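Local coordinates for protein alpha-L-arabinosidase (Xanthomonas axonopodis pv. citri, PDB 6D25) that probably releases alpha-L-arabinofuranosyl side groups from arabinoxylans, including those on internal di-substituted xylose units, as a trimeric GH51 arabinofuranosidase, at residues 51-56 and 372-377. Sequence-based numbering, arbitrary orientation.
With GOL (glycerol), chain G.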
ATOM      1  N   GLN A  51     -25.645  16.927   2.229  1.00 14.20           N
ATOM      2  CA  GLN A  51     -24.743  18.050   2.103  1.00 14.51           C
ATOM      3  C   GLN A  51     -23.301  17.522   2.214  1.00 14.72           C
ATOM      4  O   GLN A  51     -23.051  16.367   2.561  1.00 14.38           O
ATOM      5  CB  GLN A  51     -25.036  19.093   3.178  1.00 14.45           C
ATOM      6  CG  GLN A  51     -26.472  19.632   3.180  1.00 14.93           C
ATOM      7  CD  GLN A  51     -26.749  20.627   2.072  1.00 15.13           C
ATOM      8  OE1 GLN A  51     -25.842  21.192   1.458  1.00 15.03           O
ATOM      9  NE2 GLN A  51     -28.028  20.849   1.800  1.00 15.73           N
ATOM     10  N   PHE A  52     -22.363  18.401   1.888  1.00 15.10           N
ATOM     11  CA  PHE A  52     -20.970  18.054   1.745  1.00 14.98           C
ATOM     12  C   PHE A  52     -20.132  19.250   2.169  1.00 15.25           C
ATOM     13  O   PHE A  52     -20.174  20.292   1.524  1.00 14.84           O
ATOM     14  CB  PHE A  52     -20.739  17.630   0.286  1.00 15.52           C
ATOM     15  CG  PHE A  52     -19.321  17.420  -0.151  1.00 15.83           C
ATOM     16  CD1 PHE A  52     -18.333  17.022   0.752  1.00 16.57           C
ATOM     17  CD2 PHE A  52     -18.979  17.610  -1.481  1.00 16.12           C
ATOM     18  CE1 PHE A  52     -17.024  16.868   0.321  1.00 16.15           C
ATOM     19  CE2 PHE A  52     -17.658  17.459  -1.898  1.00 16.56           C
ATOM     20  CZ  PHE A  52     -16.695  17.084  -1.000  1.00 16.31           C
ATOM     21  N   ALA A  53     -19.374  19.088   3.264  1.00 15.67           N
ATOM     22  CA  ALA A  53     -18.595  20.164   3.833  1.00 16.29           C
ATOM     23  C   ALA A  53     -17.111  19.783   3.887  1.00 16.34           C
ATOM     24  O   ALA A  53     -16.630  19.270   4.930  1.00 16.89           O
ATOM     25  CB  ALA A  53     -19.127  20.501   5.193  1.00 16.40           C
ATOM     26  N   GLU A  54     -16.379  20.053   2.804  1.00 15.59           N
ATOM     27  CA  GLU A  54     -14.955  19.822   2.753  1.00 15.49           C
ATOM     28  C   GLU A  54     -14.244  20.940   3.502  1.00 15.39           C
ATOM     29  O   GLU A  54     -14.723  22.081   3.538  1.00 15.97           O
ATOM     30  CB  GLU A  54     -14.468  19.780   1.298  1.00 15.98           C
ATOM     31  CG  GLU A  54     -12.993  19.448   1.102  1.00 16.61           C
ATOM     32  CD  GLU A  54     -12.603  19.073  -0.320  1.00 16.99           C
ATOM     33  OE1 GLU A  54     -13.471  19.206  -1.223  1.00 17.60           O
ATOM     34  OE2 GLU A  54     -11.434  18.656  -0.548  1.00 17.28           O
ATOM     35  N   HIS A  55     -13.033  20.622   3.997  1.00 15.31           N
ATOM     36  CA  HIS A  55     -12.134  21.668   4.482  1.00 15.69           C
ATOM     37  C   HIS A  55     -11.569  22.398   3.274  1.00 15.86           C
ATOM     38  O   HIS A  55     -10.582  21.939   2.684  1.00 15.89           O
ATOM     39  CB  HIS A  55     -11.035  21.092   5.363  1.00 15.61           C
ATOM     40  CG  HIS A  55     -11.508  20.755   6.726  1.00 15.72           C
ATOM     41  ND1 HIS A  55     -10.923  21.288   7.821  1.00 16.12           N
ATOM     42  CD2 HIS A  55     -12.569  20.041   7.160  1.00 16.43           C
ATOM     43  CE1 HIS A  55     -11.586  20.878   8.901  1.00 16.53           C
ATOM     44  NE2 HIS A  55     -12.602  20.119   8.523  1.00 16.19           N
ATOM     45  N   LEU A  56     -12.215  23.496   2.913  1.00 15.77           N
ATOM     46  CA  LEU A  56     -11.941  24.174   1.649  1.00 16.02           C
ATOM     47  C   LEU A  56     -12.369  25.639   1.804  1.00 16.08           C
ATOM     48  O   LEU A  56     -13.534  25.890   2.120  1.00 15.70           O
ATOM     49  CB  LEU A  56     -12.744  23.473   0.540  1.00 15.92           C
ATOM     50  CG  LEU A  56     -12.342  23.775  -0.902  1.00 16.33           C
ATOM     51  CD1 LEU A  56     -12.968  22.760  -1.843  1.00 16.10           C
ATOM     52  CD2 LEU A  56     -12.656  25.202  -1.345  1.00 16.84           C
ATOM     53  N   ALA A 372     -22.282  19.641  -3.845  1.00 14.08           N
ATOM     54  CA  ALA A 372     -21.021  20.303  -3.551  1.00 14.07           C
ATOM     55  C   ALA A 372     -21.184  21.828  -3.592  1.00 13.95           C
ATOM     56  O   ALA A 372     -21.501  22.352  -4.666  1.00 13.70           O
ATOM     57  CB  ALA A 372     -19.991  19.886  -4.572  1.00 13.97           C
ATOM     58  N   GLN A 373     -20.971  22.566  -2.504  1.00 13.91           N
ATOM     59  CA  GLN A 373     -20.728  22.132  -1.130  1.00 14.41           C
ATOM     60  C   GLN A 373     -21.629  22.996  -0.238  1.00 14.80           C
ATOM     61  O   GLN A 373     -22.452  23.748  -0.767  1.00 15.53           O
ATOM     62  CB  GLN A 373     -19.250  22.292  -0.772  1.00 14.75           C
ATOM     63  CG  GLN A 373     -18.346  21.274  -1.465  1.00 14.90           C
ATOM     64  CD  GLN A 373     -16.942  21.222  -0.934  1.00 15.48           C
ATOM     65  OE1 GLN A 373     -16.692  21.672   0.201  1.00 16.67           O
ATOM     66  NE2 GLN A 373     -16.041  20.662  -1.736  1.00 13.84           N
ATOM     67  N   MET A 374     -21.506  22.913   1.080  1.00 14.45           N
ATOM     68  CA  MET A 374     -22.594  23.308   1.942  1.00 14.75           C
ATOM     69  C   MET A 374     -22.592  24.829   2.172  1.00 15.26           C
ATOM     70  O   MET A 374     -23.658  25.458   2.031  1.00 14.83           O
ATOM     71  CB  MET A 374     -22.527  22.559   3.282  1.00 14.95           C
ATOM     72  CG  MET A 374     -23.774  22.699   4.124  1.00 15.97           C
ATOM     73  SD  MET A 374     -23.721  21.645   5.603  1.00 17.00           S
ATOM     74  CE  MET A 374     -22.484  22.496   6.575  1.00 17.41           C
ATOM     75  N   VAL A 375     -21.453  25.422   2.579  1.00 15.11           N
ATOM     76  CA  VAL A 375     -21.366  26.833   2.875  1.00 15.78           C
ATOM     77  C   VAL A 375     -20.160  27.437   2.150  1.00 16.02           C
ATOM     78  O   VAL A 375     -19.087  26.844   2.189  1.00 15.88           O
ATOM     79  CB  VAL A 375     -21.254  27.085   4.391  1.00 16.27           C
ATOM     80  CG1 VAL A 375     -21.320  28.573   4.727  1.00 16.20           C
ATOM     81  CG2 VAL A 375     -22.310  26.331   5.169  1.00 16.47           C
ATOM     82  N   ASN A 376     -20.344  28.547   1.456  1.00 15.82           N
ATOM     83  CA  ASN A 376     -19.239  29.380   0.911  1.00 15.98           C
ATOM     84  C   ASN A 376     -18.461  28.713  -0.235  1.00 16.17           C
ATOM     85  O   ASN A 376     -17.482  29.321  -0.695  1.00 16.46           O
ATOM     86  CB  ASN A 376     -18.266  29.792   2.017  1.00 16.23           C
ATOM     87  CG  ASN A 376     -18.858  30.852   2.916  1.00 16.34           C
ATOM     88  OD1 ASN A 376     -19.676  31.651   2.427  1.00 16.78           O
ATOM     89  ND2 ASN A 376     -18.442  30.875   4.177  1.00 15.49           N
ATOM     90  N   VAL A 377     -18.823  27.510  -0.667  1.00 15.66           N
ATOM     91  CA  VAL A 377     -17.980  26.733  -1.603  1.00 15.18           C
ATOM     92  C   VAL A 377     -18.904  26.130  -2.667  1.00 14.90           C
ATOM     93  O   VAL A 377     -19.929  25.498  -2.338  1.00 14.81           O
ATOM     94  CB  VAL A 377     -17.242  25.610  -0.854  1.00 15.33           C
ATOM     95  CG1 VAL A 377     -16.552  24.651  -1.796  1.00 15.22           C
ATOM     96  CG2 VAL A 377     -16.249  26.186   0.150  1.00 15.84           C
TER
HETATM   97  C1  GOL G 601     -13.555  17.522  -4.142  1.00 19.26           C
HETATM   98  O1  GOL G 601     -12.504  17.964  -3.255  1.00 17.85           O
HETATM   99  C2  GOL G 601     -13.744  18.517  -5.324  1.00 18.98           C
HETATM  100  O2  GOL G 601     -14.479  17.822  -6.352  1.00 23.93           O
HETATM  101  C3  GOL G 601     -14.487  19.779  -4.880  1.00 19.16           C
HETATM  102  O3  GOL G 601     -15.855  19.563  -4.404  1.00 19.12           O
HETATM  103  O   HOH W   1     -16.938  23.280   2.368  1.00 14.28           O
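The carboxamide of Gln373 grips Glu54 at two points, its NE2 donating to Glu54 OE1 (3.0 Å) while its OE1 accepts from Glu54 N (3.1 Å). The pair lies where the first and last strands of the (β/α)8 barrel, 51-52 and 366-371, run out into loops. Glutamine suits this place because one flat group both gives and takes. The carboxylate and amide planes are 16° apart, and Glu54 OE1 uses its anti lone pair, whereas Glu54 N reaches Gln373 OE1 from above the plane of the Gln373 carbonyl, 52° out of it. Glutamate offers a second oxygen: OE2 accepts from Trp125 and Phe101 N, which probably fixes the carboxylate's rotation. A glycerol, probably from the crystallisation liquor, bridges the pair: its O3 accepts from Gln373 NE2 (2.9 Å) and its O1 donates to Glu54 OE1. Its bonds to Tyr268 and Glu324 are consistent with a sugar-binding pocket. Water 1 joins Gln373 OE1 to Glu54 O.

A cis peptide precedes Gln373, whose chain, extended beyond CG (chi2 -168°), runs over the flat face that Phe52 provides; CG makes a CH-pi contact 4.1 Å from the ring centroid. Met374 N bonds weakly to Phe52 O (3.0 Å). The unbranched Met374 chain crosses Gln51 at about a right angle, its CE meeting Ala53 CB, and branched Val377 packs on Leu56, with Val377 CG1 4.0 Å from Leu56 CD2.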